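Local coordinates for EAL/GGDEF domain protein (Methylococcus capsulatus, PDB 3ICL) that is of unassigned function but carries a GGDEF domain, a fold in which helices pack on both faces of a central, mainly antiparallel sheet, at residues 14-19 with 71-76; 37-42 with 148-153; 62-67 with 80-85; 97-102 with 155-160. The protein carries 1 engineered substitution. All blocks are in the same frame, centred on the assembly; numbering follows the deposited sequence.

Contact 1: 14-19 with 71-76; sequences CDRLLQ and GDTVAR
How a helix is pinned to the edge strand of a sheet is illustrated in this GGDEF domain by Arg16 on helix 10-23 and Thr73 at the start of strand 73-77. The whole contact rests on this one pair. The arginine points toward the strand and its chain folds back at chi2 (-75°), which swings the guanidinium round to the threonine. NH1 of Arg16 then donates to OG1 of Thr73 at 2.6 Å. The hydroxyl lies at the guanidinium edge, only slightly out of its plane, yet the N-H...O angle of 134° makes the bond short but clearly bent. The two side chains cross at about a right angle, and the aliphatic part of the arginine also leans on the hydroxyl, with Arg16 CG 3.6 Å from Thr73 OG1. The arginine is exposed while the threonine is buried, so the bond bridges an exposed helix residue and a buried strand residue. Further in, Leu17 on the same helix packs on Leu85 of strand 81-86 and on Met135 and Leu139 of helix 135-152, while Thr73 pairs through its backbone with Leu85. The methyl of Thr73 completes the fit, CG2 lying 3.4 Å from Arg16 NH1.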
loop_
_atom_site.group_PDB
_atom_site.type_symbol
_atom_site.label_atom_id
_atom_site.label_comp_id
_atom_site.label_asym_id
_atom_site.label_seq_id
_atom_site.Cartn_x
_atom_site.Cartn_y
_atom_site.Cartn_z
ATOM N N CYS A 14 6.489 -8.654 7.846
ATOM C CA CYS A 14 6.529 -10.072 7.524
ATOM C C CYS A 14 5.919 -10.897 8.657
ATOM O O CYS A 14 5.116 -11.799 8.420
ATOM C CB CYS A 14 7.981 -10.490 7.289
ATOM S SG CYS A 14 8.274 -12.269 7.213
ATOM N N ASP A 15 6.311 -10.589 9.889
ATOM C CA ASP A 15 5.798 -11.308 11.049
ATOM C C ASP A 15 4.294 -11.081 11.201
ATOM O O ASP A 15 3.539 -12.010 11.504
ATOM C CB ASP A 15 6.515 -10.844 12.321
ATOM C CG ASP A 15 7.971 -11.284 12.375
ATOM O OD1 ASP A 15 8.437 -11.988 11.446
ATOM O OD2 ASP A 15 8.649 -10.922 13.364
ATOM N N ARG A 16 3.868 -9.839 10.995
ATOM C CA ARG A 16 2.458 -9.474 11.099
ATOM C C ARG A 16 1.632 -10.244 10.073
ATOM O O ARG A 16 0.560 -10.766 10.383
ATOM C CB ARG A 16 2.287 -7.970 10.857
ATOM C CG ARG A 16 2.916 -7.074 11.915
ATOM C CD ARG A 16 2.104 -7.062 13.198
ATOM N NE ARG A 16 2.622 -6.095 14.166
ATOM C CZ ARG A 16 2.654 -4.778 13.975
ATOM N NH1 ARG A 16 2.199 -4.250 12.847
ATOM N NH2 ARG A 16 3.135 -3.981 14.921
ATOM N N LEU A 17 2.134 -10.308 8.845
ATOM C CA LEU A 17 1.436 -11.003 7.770
ATOM C C LEU A 17 1.294 -12.498 8.048
ATOM O O LEU A 17 0.229 -13.086 7.841
ATOM C CB LEU A 17 2.173 -10.779 6.443
ATOM C CG LEU A 17 1.647 -11.477 5.180
ATOM C CD1 LEU A 17 0.141 -11.341 5.070
ATOM C CD2 LEU A 17 2.324 -10.872 3.962
ATOM N N LEU A 18 2.369 -13.114 8.517
ATOM C CA LEU A 18 2.328 -14.537 8.813
ATOM C C LEU A 18 1.270 -14.825 9.875
ATOM O O LEU A 18 0.509 -15.779 9.755
ATOM C CB LEU A 18 3.704 -15.016 9.281
ATOM C CG LEU A 18 4.782 -14.982 8.192
ATOM C CD1 LEU A 18 6.124 -15.413 8.768
ATOM C CD2 LEU A 18 4.369 -15.898 7.047
ATOM N N GLN A 19 1.206 -13.980 10.896
ATOM C CA GLN A 19 0.239 -14.178 11.968
ATOM C C GLN A 19 -1.199 -13.975 11.490
ATOM O O GLN A 19 -2.101 -14.715 11.881
ATOM C CB GLN A 19 0.533 -13.235 13.137
ATOM C CG GLN A 19 -0.108 -13.698 14.440
ATOM C CD GLN A 19 0.412 -15.058 14.885
ATOM O OE1 GLN A 19 1.605 -15.220 15.141
ATOM N NE2 GLN A 19 -0.477 -16.043 14.968
ATOM N N GLY A 71 -5.019 -1.906 13.637
ATOM C CA GLY A 71 -4.715 -3.327 13.612
ATOM C C GLY A 71 -4.056 -3.724 12.299
ATOM O O GLY A 71 -3.430 -4.781 12.210
ATOM N N ASP A 72 -4.207 -2.891 11.273
ATOM C CA ASP A 72 -3.584 -3.176 9.981
ATOM C C ASP A 72 -2.130 -2.712 10.040
ATOM O O ASP A 72 -1.773 -1.882 10.877
ATOM C CB ASP A 72 -4.305 -2.439 8.844
ATOM C CG ASP A 72 -5.720 -2.947 8.615
ATOM O OD1 ASP A 72 -6.032 -4.079 9.044
ATOM O OD2 ASP A 72 -6.513 -2.215 7.985
ATOM N N THR A 73 -1.292 -3.239 9.149
ATOM C CA THR A 73 0.117 -2.864 9.126
ATOM C C THR A 73 0.527 -2.319 7.765
ATOM O O THR A 73 0.095 -2.822 6.726
ATOM C CB THR A 73 1.018 -4.072 9.467
ATOM O OG1 THR A 73 0.641 -4.598 10.743
ATOM C CG2 THR A 73 2.483 -3.654 9.526
ATOM N N VAL A 74 1.356 -1.280 7.781
ATOM C CA VAL A 74 1.851 -0.650 6.563
ATOM C C VAL A 74 3.373 -0.599 6.648
ATOM O O VAL A 74 3.925 -0.290 7.701
ATOM C CB VAL A 74 1.309 0.793 6.422
ATOM C CG1 VAL A 74 1.810 1.416 5.140
ATOM C CG2 VAL A 74 -0.211 0.788 6.464
ATOM N N ALA A 75 4.051 -0.913 5.551
ATOM C CA ALA A 75 5.513 -0.890 5.527
ATOM C C ALA A 75 6.013 -0.510 4.135
ATOM O O ALA A 75 5.422 -0.891 3.130
ATOM C CB ALA A 75 6.065 -2.249 5.936
ATOM N N ARG A 76 7.115 0.231 4.086
ATOM C CA ARG A 76 7.688 0.689 2.827
ATOM C C ARG A 76 8.582 -0.369 2.187
ATOM O O ARG A 76 9.170 -1.199 2.881
ATOM C CB ARG A 76 8.495 1.972 3.075
ATOM C CG ARG A 76 8.997 2.679 1.819
ATOM C CD ARG A 76 9.462 4.097 2.150
ATOM N NE ARG A 76 10.636 4.113 3.020
ATOM C CZ ARG A 76 11.881 4.305 2.592
ATOM N NH1 ARG A 76 12.118 4.503 1.302
ATOM N NH2 ARG A 76 12.890 4.297 3.452
#

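Contact 2: 37-42 with 148-153; sequences DVDNFK and HAKSRG. With SO4 (sulfate ion), chain C.
Lys150, near the end of helix 135-152, runs past Asp37 and Asp39, which both approach it from the same side, where central strand 32-38 of the GGDEF domain gives way to a type I turn, and carries its ammonium group on to a sulfate ion. Its chain is fully extended, with CG anti to the backbone N (chi1 -174°) and every later torsion near 180°, a reach that passes both carboxylates along its flank. Asp39 slides past it in the opposite direction, OD1 of Asp39 lying 3.6 Å from Lys150 CD but 4.7 Å from its NZ, so the aspartate meets methylenes more closely than charge. Asp37 comes nearer the tip: its OD2 forms a long salt bridge of 3.8 Å with Lys150 NZ. The firmer bond is the one from Lys150 NZ to sulfate O4, at 2.7 Å; Tyr147 and the engineered Lys81 also hold the ion, which probably came from the crystallisation liquor. In the next shell, Ser122 OG on strand 121-127 is hydrogen-bonded to Asp39 OD2 and holds that carboxylate beside the lysine chain. Asn40, in the turn, is tied to the backbone of Val118 and Ser120. Behind Lys150, Ser151 OG donates to the carbonyl O of His148 at 2.6 Å.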
loop_
_atom_site.group_PDB
_atom_site.type_symbol
_atom_site.label_atom_id
_atom_site.label_comp_id
_atom_site.label_asym_id
_atom_site.label_seq_id
_atom_site.Cartn_x
_atom_site.Cartn_y
_atom_site.Cartn_z
ATOM N N ASP A 37 1.985 1.858 -5.132
ATOM C CA ASP A 37 3.124 2.441 -5.823
ATOM C C ASP A 37 2.896 3.933 -5.990
ATOM O O ASP A 37 1.820 4.355 -6.423
ATOM C CB ASP A 37 3.256 1.807 -7.210
ATOM C CG ASP A 37 4.523 2.207 -7.927
ATOM O OD1 ASP A 37 5.173 3.197 -7.526
ATOM O OD2 ASP A 37 4.865 1.524 -8.915
ATOM N N VAL A 38 3.889 4.731 -5.616
ATOM C CA VAL A 38 3.785 6.169 -5.817
ATOM C C VAL A 38 4.408 6.286 -7.197
ATOM O O VAL A 38 5.628 6.381 -7.347
ATOM C CB VAL A 38 4.592 6.966 -4.781
ATOM C CG1 VAL A 38 4.474 8.456 -5.064
ATOM C CG2 VAL A 38 4.064 6.670 -3.384
ATOM N N ASP A 39 3.543 6.232 -8.204
ATOM C CA ASP A 39 3.953 6.263 -9.601
ATOM C C ASP A 39 4.908 7.358 -10.045
ATOM O O ASP A 39 5.857 7.082 -10.776
ATOM C CB ASP A 39 2.719 6.290 -10.511
ATOM C CG ASP A 39 1.817 5.080 -10.318
ATOM O OD1 ASP A 39 2.304 4.030 -9.845
ATOM O OD2 ASP A 39 0.618 5.179 -10.656
ATOM N N ASN A 40 4.671 8.596 -9.620
ATOM C CA ASN A 40 5.531 9.695 -10.056
ATOM C C ASN A 40 6.571 10.147 -9.032
ATOM O O ASN A 40 7.114 11.249 -9.126
ATOM C CB ASN A 40 4.656 10.882 -10.498
ATOM C CG ASN A 40 3.847 11.475 -9.359
ATOM O OD1 ASN A 40 3.607 10.821 -8.341
ATOM N ND2 ASN A 40 3.407 12.717 -9.532
ATOM N N PHE A 41 6.875 9.287 -8.069
ATOM C CA PHE A 41 7.840 9.650 -7.047
ATOM C C PHE A 41 9.240 9.974 -7.561
ATOM O O PHE A 41 9.837 10.960 -7.143
ATOM C CB PHE A 41 7.957 8.554 -5.990
ATOM C CG PHE A 41 8.876 8.920 -4.864
ATOM C CD1 PHE A 41 8.461 9.804 -3.874
ATOM C CD2 PHE A 41 10.172 8.421 -4.818
ATOM C CE1 PHE A 41 9.323 10.191 -2.848
ATOM C CE2 PHE A 41 11.048 8.801 -3.793
ATOM C CZ PHE A 41 10.618 9.690 -2.807
ATOM N N LYS A 42 9.768 9.143 -8.450
ATOM C CA LYS A 42 11.115 9.361 -8.972
ATOM C C LYS A 42 11.307 10.752 -9.569
ATOM O O LYS A 42 12.293 11.430 -9.277
ATOM C CB LYS A 42 11.462 8.310 -10.026
ATOM C CG LYS A 42 12.773 8.602 -10.746
ATOM C CD LYS A 42 13.054 7.604 -11.854
ATOM C CE LYS A 42 14.139 8.127 -12.779
ATOM N NZ LYS A 42 15.377 8.488 -12.036
ATOM N N HIS A 148 0.144 -4.021 -13.224
ATOM C CA HIS A 148 -0.855 -4.096 -14.284
ATOM C C HIS A 148 -1.672 -2.810 -14.246
ATOM O O HIS A 148 -1.921 -2.181 -15.277
ATOM C CB HIS A 148 -1.775 -5.304 -14.076
ATOM C CG HIS A 148 -1.208 -6.592 -14.592
ATOM N ND1 HIS A 148 -1.709 -7.824 -14.229
ATOM C CD2 HIS A 148 -0.201 -6.838 -15.463
ATOM C CE1 HIS A 148 -1.034 -8.774 -14.853
ATOM N NE2 HIS A 148 -0.114 -8.202 -15.608
ATOM N N ALA A 149 -2.079 -2.423 -13.042
ATOM C CA ALA A 149 -2.856 -1.209 -12.850
ATOM C C ALA A 149 -2.061 -0.014 -13.370
ATOM O O ALA A 149 -2.557 0.769 -14.175
ATOM C CB ALA A 149 -3.177 -1.023 -11.365
ATOM N N LYS A 150 -0.821 0.103 -12.913
ATOM C CA LYS A 150 0.057 1.198 -13.314
ATOM C C LYS A 150 0.198 1.309 -14.830
ATOM O O LYS A 150 0.348 2.403 -15.369
ATOM C CB LYS A 150 1.442 1.012 -12.690
ATOM C CG LYS A 150 2.386 2.181 -12.921
ATOM C CD LYS A 150 3.761 1.909 -12.332
ATOM C CE LYS A 150 4.712 3.053 -12.616
ATOM N NZ LYS A 150 6.124 2.687 -12.311
ATOM N N SER A 151 0.148 0.175 -15.517
ATOM C CA SER A 151 0.291 0.174 -16.965
ATOM C C SER A 151 -0.947 0.690 -17.702
ATOM O O SER A 151 -0.835 1.182 -18.822
ATOM C CB SER A 151 0.627 -1.235 -17.464
ATOM O OG SER A 151 -0.515 -2.069 -17.411
ATOM N N ARG A 152 -2.079 0.631 -17.057
ATOM C CA ARG A 152 -3.319 0.977 -17.676
ATOM C C ARG A 152 -3.833 2.387 -17.261
ATOM O O ARG A 152 -4.825 2.860 -17.762
ATOM C CB ARG A 152 -4.328 -0.131 -17.444
ATOM C CG ARG A 152 -5.362 0.213 -16.450
ATOM C CD ARG A 152 -6.636 -0.609 -16.523
ATOM N NE ARG A 152 -7.172 -0.861 -15.174
ATOM C CZ ARG A 152 -7.799 -1.968 -14.768
ATOM N NH1 ARG A 152 -8.039 -3.008 -15.585
ATOM N NH2 ARG A 152 -8.216 -2.027 -13.518
ATOM N N GLY A 153 -3.117 3.048 -16.362
ATOM C CA GLY A 153 -3.540 4.346 -15.854
ATOM C C GLY A 153 -2.942 4.715 -14.506
ATOM O O GLY A 153 -1.999 4.076 -14.040
HETATM S S SO4 C . 8.734 1.234 -10.109
HETATM O O1 SO4 C . 8.760 0.021 -9.271
HETATM O O2 SO4 C . 9.745 2.189 -9.613
HETATM O O3 SO4 C . 9.039 0.871 -11.507
HETATM O O4 SO4 C . 7.397 1.860 -10.039
#

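Contact 3: 62-67 with 80-85; sequences ERIRTA and DKFTIL. Engineered in segment 80-85: Lys81 (natural residue Glu). With SO4 (sulfate ion), chain C.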
loop_
_atom_site.group_PDB
_atom_site.type_symbol
_atom_site.label_atom_id
_atom_site.label_comp_id
_atom_site.label_asym_id
_atom_site.label_seq_id
_atom_site.Cartn_x
_atom_site.Cartn_y
_atom_site.Cartn_z
ATOM N N GLU A 62 1.777 8.164 6.467
ATOM C CA GLU A 62 0.830 8.526 7.512
ATOM C C GLU A 62 -0.591 8.602 6.978
ATOM O O GLU A 62 -1.529 8.172 7.650
ATOM C CB GLU A 62 1.237 9.857 8.153
ATOM C CG GLU A 62 2.633 9.807 8.753
ATOM C CD GLU A 62 3.144 11.168 9.190
ATOM O OE1 GLU A 62 2.771 12.178 8.556
ATOM O OE2 GLU A 62 3.937 11.223 10.155
ATOM N N ARG A 63 -0.761 9.141 5.774
ATOM C CA ARG A 63 -2.095 9.233 5.194
ATOM C C ARG A 63 -2.627 7.837 4.908
ATOM O O ARG A 63 -3.828 7.596 4.983
ATOM C CB ARG A 63 -2.083 10.058 3.906
ATOM C CG ARG A 63 -1.830 11.538 4.137
ATOM C CD ARG A 63 -2.118 12.357 2.897
ATOM N NE ARG A 63 -1.718 13.747 3.079
ATOM C CZ ARG A 63 -1.801 14.678 2.135
ATOM N NH1 ARG A 63 -2.279 14.369 0.939
ATOM N NH2 ARG A 63 -1.385 15.911 2.377
ATOM N N ILE A 64 -1.731 6.914 4.574
ATOM C CA ILE A 64 -2.153 5.549 4.309
ATOM C C ILE A 64 -2.681 4.947 5.606
ATOM O O ILE A 64 -3.728 4.303 5.623
ATOM C CB ILE A 64 -0.991 4.695 3.776
ATOM C CG1 ILE A 64 -0.602 5.176 2.376
ATOM C CG2 ILE A 64 -1.398 3.231 3.747
ATOM C CD1 ILE A 64 0.588 4.444 1.762
ATOM N N ARG A 65 -1.962 5.174 6.701
ATOM C CA ARG A 65 -2.392 4.641 7.990
ATOM C C ARG A 65 -3.753 5.198 8.421
ATOM O O ARG A 65 -4.532 4.507 9.076
ATOM C CB ARG A 65 -1.337 4.933 9.063
ATOM C CG ARG A 65 0.002 4.264 8.797
ATOM C CD ARG A 65 0.925 4.292 10.010
ATOM N NE ARG A 65 1.330 5.647 10.375
ATOM C CZ ARG A 65 2.294 5.927 11.245
ATOM N NH1 ARG A 65 2.962 4.948 11.842
ATOM N NH2 ARG A 65 2.591 7.191 11.522
ATOM N N THR A 66 -4.050 6.440 8.050
ATOM C CA THR A 66 -5.335 7.033 8.432
ATOM C C THR A 66 -6.467 6.410 7.631
ATOM O O THR A 66 -7.630 6.475 8.034
ATOM C CB THR A 66 -5.394 8.556 8.167
ATOM O OG1 THR A 66 -5.457 8.793 6.754
ATOM C CG2 THR A 66 -4.182 9.251 8.737
ATOM N N ALA A 67 -6.123 5.802 6.499
ATOM C CA ALA A 67 -7.131 5.202 5.630
ATOM C C ALA A 67 -7.355 3.714 5.842
ATOM O O ALA A 67 -8.303 3.155 5.305
ATOM C CB ALA A 67 -6.785 5.482 4.166
ATOM N N ASP A 80 9.882 3.520 -3.058
ATOM C CA ASP A 80 8.622 4.243 -3.151
ATOM C C ASP A 80 7.340 3.412 -3.241
ATOM O O ASP A 80 6.338 3.876 -3.780
ATOM C CB ASP A 80 8.683 5.230 -4.325
ATOM C CG ASP A 80 8.888 4.545 -5.657
ATOM O OD1 ASP A 80 9.029 3.304 -5.682
ATOM O OD2 ASP A 80 8.913 5.250 -6.688
ATOM N N LYS A 81 7.369 2.190 -2.715
ATOM C CA LYS A 81 6.183 1.339 -2.702
ATOM C C LYS A 81 5.841 1.054 -1.243
ATOM O O LYS A 81 6.678 1.214 -0.357
ATOM C CB LYS A 81 6.427 0.019 -3.433
ATOM C CG LYS A 81 6.045 0.015 -4.907
ATOM C CD LYS A 81 7.034 0.785 -5.766
ATOM C CE LYS A 81 8.376 0.079 -5.831
ATOM N NZ LYS A 81 9.329 0.816 -6.697
ATOM N N PHE A 82 4.602 0.649 -1.000
ATOM C CA PHE A 82 4.149 0.337 0.351
ATOM C C PHE A 82 3.340 -0.958 0.331
ATOM O O PHE A 82 2.501 -1.159 -0.551
ATOM C CB PHE A 82 3.265 1.468 0.891
ATOM C CG PHE A 82 3.991 2.766 1.109
ATOM C CD1 PHE A 82 4.642 3.023 2.311
ATOM C CD2 PHE A 82 4.028 3.734 0.110
ATOM C CE1 PHE A 82 5.320 4.224 2.514
ATOM C CE2 PHE A 82 4.703 4.939 0.307
ATOM C CZ PHE A 82 5.349 5.181 1.510
ATOM N N THR A 83 3.609 -1.844 1.283
ATOM C CA THR A 83 2.848 -3.085 1.378
ATOM C C THR A 83 1.873 -2.864 2.519
ATOM O O THR A 83 2.266 -2.531 3.636
ATOM C CB THR A 83 3.725 -4.304 1.690
ATOM O OG1 THR A 83 4.566 -4.013 2.808
ATOM C CG2 THR A 83 4.571 -4.676 0.466
ATOM N N ILE A 84 0.599 -3.045 2.220
ATOM C CA ILE A 84 -0.459 -2.825 3.188
ATOM C C ILE A 84 -1.186 -4.118 3.538
ATOM O O ILE A 84 -1.771 -4.771 2.676
ATOM C CB ILE A 84 -1.444 -1.790 2.609
ATOM C CG1 ILE A 84 -0.687 -0.482 2.369
ATOM C CG2 ILE A 84 -2.641 -1.615 3.528
ATOM C CD1 ILE A 84 -1.280 0.394 1.286
ATOM N N LEU A 85 -1.143 -4.479 4.811
ATOM C CA LEU A 85 -1.796 -5.686 5.295
ATOM C C LEU A 85 -3.120 -5.375 5.973
ATOM O O LEU A 85 -3.165 -4.620 6.942
ATOM C CB LEU A 85 -0.881 -6.413 6.289
ATOM C CG LEU A 85 -1.498 -7.453 7.230
ATOM C CD1 LEU A 85 -2.192 -8.564 6.443
ATOM C CD2 LEU A 85 -0.395 -8.029 8.113
HETATM S S SO4 C . 8.734 1.234 -10.109
HETATM O O1 SO4 C . 8.760 0.021 -9.271
HETATM O O2 SO4 C . 9.745 2.189 -9.613
HETATM O O3 SO4 C . 9.039 0.871 -11.507
HETATM O O4 SO4 C . 7.397 1.860 -10.039
#
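Ile64 meets Phe82 and Ile84 through two different branches, and its torsions decide which goes where. With CG1 anti to the carbonyl carbon (chi1 -68°) and chi2 extended at 177°, CD1 is carried over the Phe82 ring while CG2 is left to face Ile84. The methyl sits over one ring face, 4.1 Å from the centroid and 24° off the ring normal, in a CH-pi contact displaced toward the CG and CD2 rim; Ile64 CD1 is 3.9 Å from Phe82 CG. The second branch places Ile64 CG2 3.8 Å from Ile84 CD1. All three side chains are buried, and the contact is purely apolar. Between Asp80 and Phe82, both in the GGDEF signature, stands the engineered Lys81 (Glu in the natural protein), and its chain, bent at chi2 and chi3, brings NZ 2.7 Å from Asp80 OD1 in a salt bridge and 2.8 Å from sulfate O1. In the fold, Ile64 fastens helix 50-67 to strand 81-86 and also touches Leu36 of strand 32-38. Ile84 extends the layer to Ile102 of helix 96-106, whereas Thr83 and Leu85 turn to the other sheet face and pack on Phe13 of helix 10-23.

Contact 4: 97-102 with 155-160; sequences LVAQKI and NNYQFF
Tyr157 on edge strand 156-159 meets helix 96-106 at two places of unlike character, a close apolar seat on Ala99 and a polar tether to Gln100 nearer the surface. The seat is the compact part. The CB of the buried Ala99 lies over one face of the tyrosine ring, 4.2 Å from its centroid and 23° off the normal, a CH-pi contact shifted toward the rim on the CD2 side, where Ala99 CB and Tyr157 CD2 are 3.9 Å apart. The small Ala99 side chain sits where the backbones are close, 7.0 Å between the CA atoms of Ala99 and Tyr157. The ring is put there by a chi1 of 73°, which sets CG between the backbone N and the carbonyl carbon. The outer part faces solvent more, Gln100 and Tyr157 both being partly exposed, and its polar link is one bent bond. Gln100 does not point straight at the strand, but its extended chain brings the amide round to the phenol: NE2 of Gln100 donates to Tyr157 OH at 2.8 Å. The angle at the hydrogen is 140°, and the hydroxyl sits tilted out of the amide plane. On the way Gln100 CG passes 3.6 Å from Tyr157 CE2. Inward, Tyr157 rests on Ile123 and Ile125 of strand 121-127, and Ala99 on Leu34 of strand 32-38. Gln158 turns to the other face, against helix 135-152. That helix joins parallel neighbours 121-127 and 156-159 in a beta-alpha-beta crossover, and helix 96-106 packs on the opposite sheet face, giving the layered alpha/beta build of a GGDEF domain.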
loop_
_atom_site.group_PDB
_atom_site.type_symbol
_atom_site.label_atom_id
_atom_site.label_comp_id
_atom_site.label_asym_id
_atom_site.label_seq_id
_atom_site.Cartn_x
_atom_site.Cartn_y
_atom_site.Cartn_z
ATOM N N LEU A 97 -12.769 -1.150 -0.492
ATOM C CA LEU A 97 -13.161 0.080 0.187
ATOM C C LEU A 97 -11.963 0.729 0.873
ATOM O O LEU A 97 -11.944 1.939 1.075
ATOM C CB LEU A 97 -14.272 -0.194 1.210
ATOM C CG LEU A 97 -15.594 -0.696 0.618
ATOM C CD1 LEU A 97 -16.644 -0.817 1.720
ATOM C CD2 LEU A 97 -16.070 0.273 -0.465
ATOM N N VAL A 98 -10.961 -0.072 1.229
ATOM C CA VAL A 98 -9.768 0.469 1.874
ATOM C C VAL A 98 -8.913 1.128 0.794
ATOM O O VAL A 98 -8.385 2.213 0.992
ATOM C CB VAL A 98 -8.958 -0.636 2.603
ATOM C CG1 VAL A 98 -7.659 -0.064 3.138
ATOM C CG2 VAL A 98 -9.771 -1.200 3.751
ATOM N N ALA A 99 -8.797 0.479 -0.360
ATOM C CA ALA A 99 -8.037 1.027 -1.467
ATOM C C ALA A 99 -8.645 2.371 -1.907
ATOM O O ALA A 99 -7.923 3.301 -2.277
ATOM C CB ALA A 99 -8.049 0.042 -2.637
ATOM N N GLN A 100 -9.971 2.467 -1.877
ATOM C CA GLN A 100 -10.641 3.701 -2.270
ATOM C C GLN A 100 -10.383 4.824 -1.264
ATOM O O GLN A 100 -10.217 5.985 -1.645
ATOM C CB GLN A 100 -12.144 3.453 -2.425
ATOM C CG GLN A 100 -12.477 2.721 -3.718
ATOM C CD GLN A 100 -13.884 2.170 -3.747
ATOM O OE1 GLN A 100 -14.747 2.583 -2.970
ATOM N NE2 GLN A 100 -14.129 1.240 -4.656
ATOM N N LYS A 101 -10.329 4.472 0.015
ATOM C CA LYS A 101 -10.084 5.461 1.062
ATOM C C LYS A 101 -8.635 5.956 0.986
ATOM O O LYS A 101 -8.345 7.121 1.282
ATOM C CB LYS A 101 -10.371 4.850 2.438
ATOM C CG LYS A 101 -10.336 5.846 3.584
ATOM C CD LYS A 101 -10.857 5.228 4.873
ATOM C CE LYS A 101 -10.975 6.270 5.975
ATOM N NZ LYS A 101 -11.578 5.702 7.212
ATOM N N ILE A 102 -7.743 5.117 0.635
ATOM C CA ILE A 102 -6.349 5.510 0.467
ATOM C C ILE A 102 -6.260 6.457 -0.718
ATOM O O ILE A 102 -5.631 7.514 -0.636
ATOM C CB ILE A 102 -5.421 4.297 0.195
ATOM C CG1 ILE A 102 -5.357 3.368 1.414
ATOM C CG2 ILE A 102 -3.997 4.790 -0.070
ATOM C CD1 ILE A 102 -4.705 2.050 1.180
ATOM N N ASN A 155 -3.877 6.553 -10.342
ATOM C CA ASN A 155 -4.866 6.762 -9.287
ATOM C C ASN A 155 -5.946 5.697 -9.377
ATOM O O ASN A 155 -7.142 5.971 -9.290
ATOM C CB ASN A 155 -5.451 8.167 -9.391
ATOM C CG ASN A 155 -4.378 9.233 -9.299
ATOM O OD1 ASN A 155 -3.427 9.096 -8.527
ATOM N ND2 ASN A 155 -4.520 10.298 -10.083
ATOM N N ASN A 156 -5.486 4.460 -9.517
ATOM C CA ASN A 156 -6.369 3.315 -9.677
ATOM C C ASN A 156 -5.931 2.114 -8.864
ATOM O O ASN A 156 -4.861 2.104 -8.255
ATOM C CB ASN A 156 -6.391 2.919 -11.149
ATOM C CG ASN A 156 -4.991 2.653 -11.698
ATOM O OD1 ASN A 156 -3.990 3.032 -11.086
ATOM N ND2 ASN A 156 -4.919 2.016 -12.859
ATOM N N TYR A 157 -6.769 1.088 -8.870
ATOM C CA TYR A 157 -6.461 -0.139 -8.170
ATOM C C TYR A 157 -7.074 -1.286 -8.950
ATOM O O TYR A 157 -7.974 -1.089 -9.763
ATOM C CB TYR A 157 -7.012 -0.113 -6.735
ATOM C CG TYR A 157 -8.521 -0.267 -6.583
ATOM C CD1 TYR A 157 -9.139 -1.517 -6.692
ATOM C CD2 TYR A 157 -9.326 0.834 -6.284
ATOM C CE1 TYR A 157 -10.520 -1.664 -6.500
ATOM C CE2 TYR A 157 -10.704 0.699 -6.094
ATOM C CZ TYR A 157 -11.291 -0.551 -6.200
ATOM O OH TYR A 157 -12.647 -0.678 -5.992
ATOM N N GLN A 158 -6.555 -2.484 -8.731
ATOM C CA GLN A 158 -7.114 -3.653 -9.381
ATOM C C GLN A 158 -6.698 -4.910 -8.639
ATOM O O GLN A 158 -5.619 -4.970 -8.036
ATOM C CB GLN A 158 -6.697 -3.717 -10.854
ATOM C CG GLN A 158 -5.301 -4.188 -11.132
ATOM C CD GLN A 158 -5.076 -4.384 -12.620
ATOM O OE1 GLN A 158 -5.162 -3.437 -13.400
ATOM N NE2 GLN A 158 -4.799 -5.619 -13.021
ATOM N N PHE A 159 -7.579 -5.902 -8.652
ATOM C CA PHE A 159 -7.314 -7.169 -7.983
ATOM C C PHE A 159 -6.511 -8.077 -8.895
ATOM O O PHE A 159 -6.611 -7.983 -10.114
ATOM C CB PHE A 159 -8.613 -7.896 -7.636
ATOM C CG PHE A 159 -9.396 -7.263 -6.531
ATOM C CD1 PHE A 159 -10.285 -6.227 -6.790
ATOM C CD2 PHE A 159 -9.274 -7.736 -5.224
ATOM C CE1 PHE A 159 -11.052 -5.672 -5.764
ATOM C CE2 PHE A 159 -10.036 -7.189 -4.192
ATOM C CZ PHE A 159 -10.927 -6.154 -4.465
ATOM N N PHE A 160 -5.721 -8.960 -8.297
ATOM C CA PHE A 160 -4.942 -9.910 -9.066
ATOM C C PHE A 160 -5.922 -10.849 -9.773
ATOM O O PHE A 160 -6.946 -11.221 -9.201
ATOM C CB PHE A 160 -4.032 -10.720 -8.135
ATOM C CG PHE A 160 -3.280 -11.827 -8.830
ATOM C CD1 PHE A 160 -3.666 -13.157 -8.668
ATOM C CD2 PHE A 160 -2.211 -11.538 -9.668
ATOM C CE1 PHE A 160 -2.997 -14.182 -9.333
ATOM C CE2 PHE A 160 -1.537 -12.553 -10.340
ATOM C CZ PHE A 160 -1.931 -13.880 -10.170
#

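Followed from the N terminus, the chain opens contact 1 in helix 10-23, contact 2 at the end of strand 32-38 and contact 3 in helix 50-67 before anything closes. Strand 73-77 then closes contact 1 and strand 81-86 closes contact 3, so these two cross, and the hairpin strands join them through backbone pairing. Contact 2 stays open until the end of helix 135-152; it crosses contact 1 and encloses contact 3, with which it shares a sulfate ion. Contact 4 opens in helix 96-106 and closes last, at 155-160, crossing contact 2 but following contacts 1 and 3 in series. Together they tie helices on both faces to one sheet, from edge strand 73-77 to edge strand 156-159.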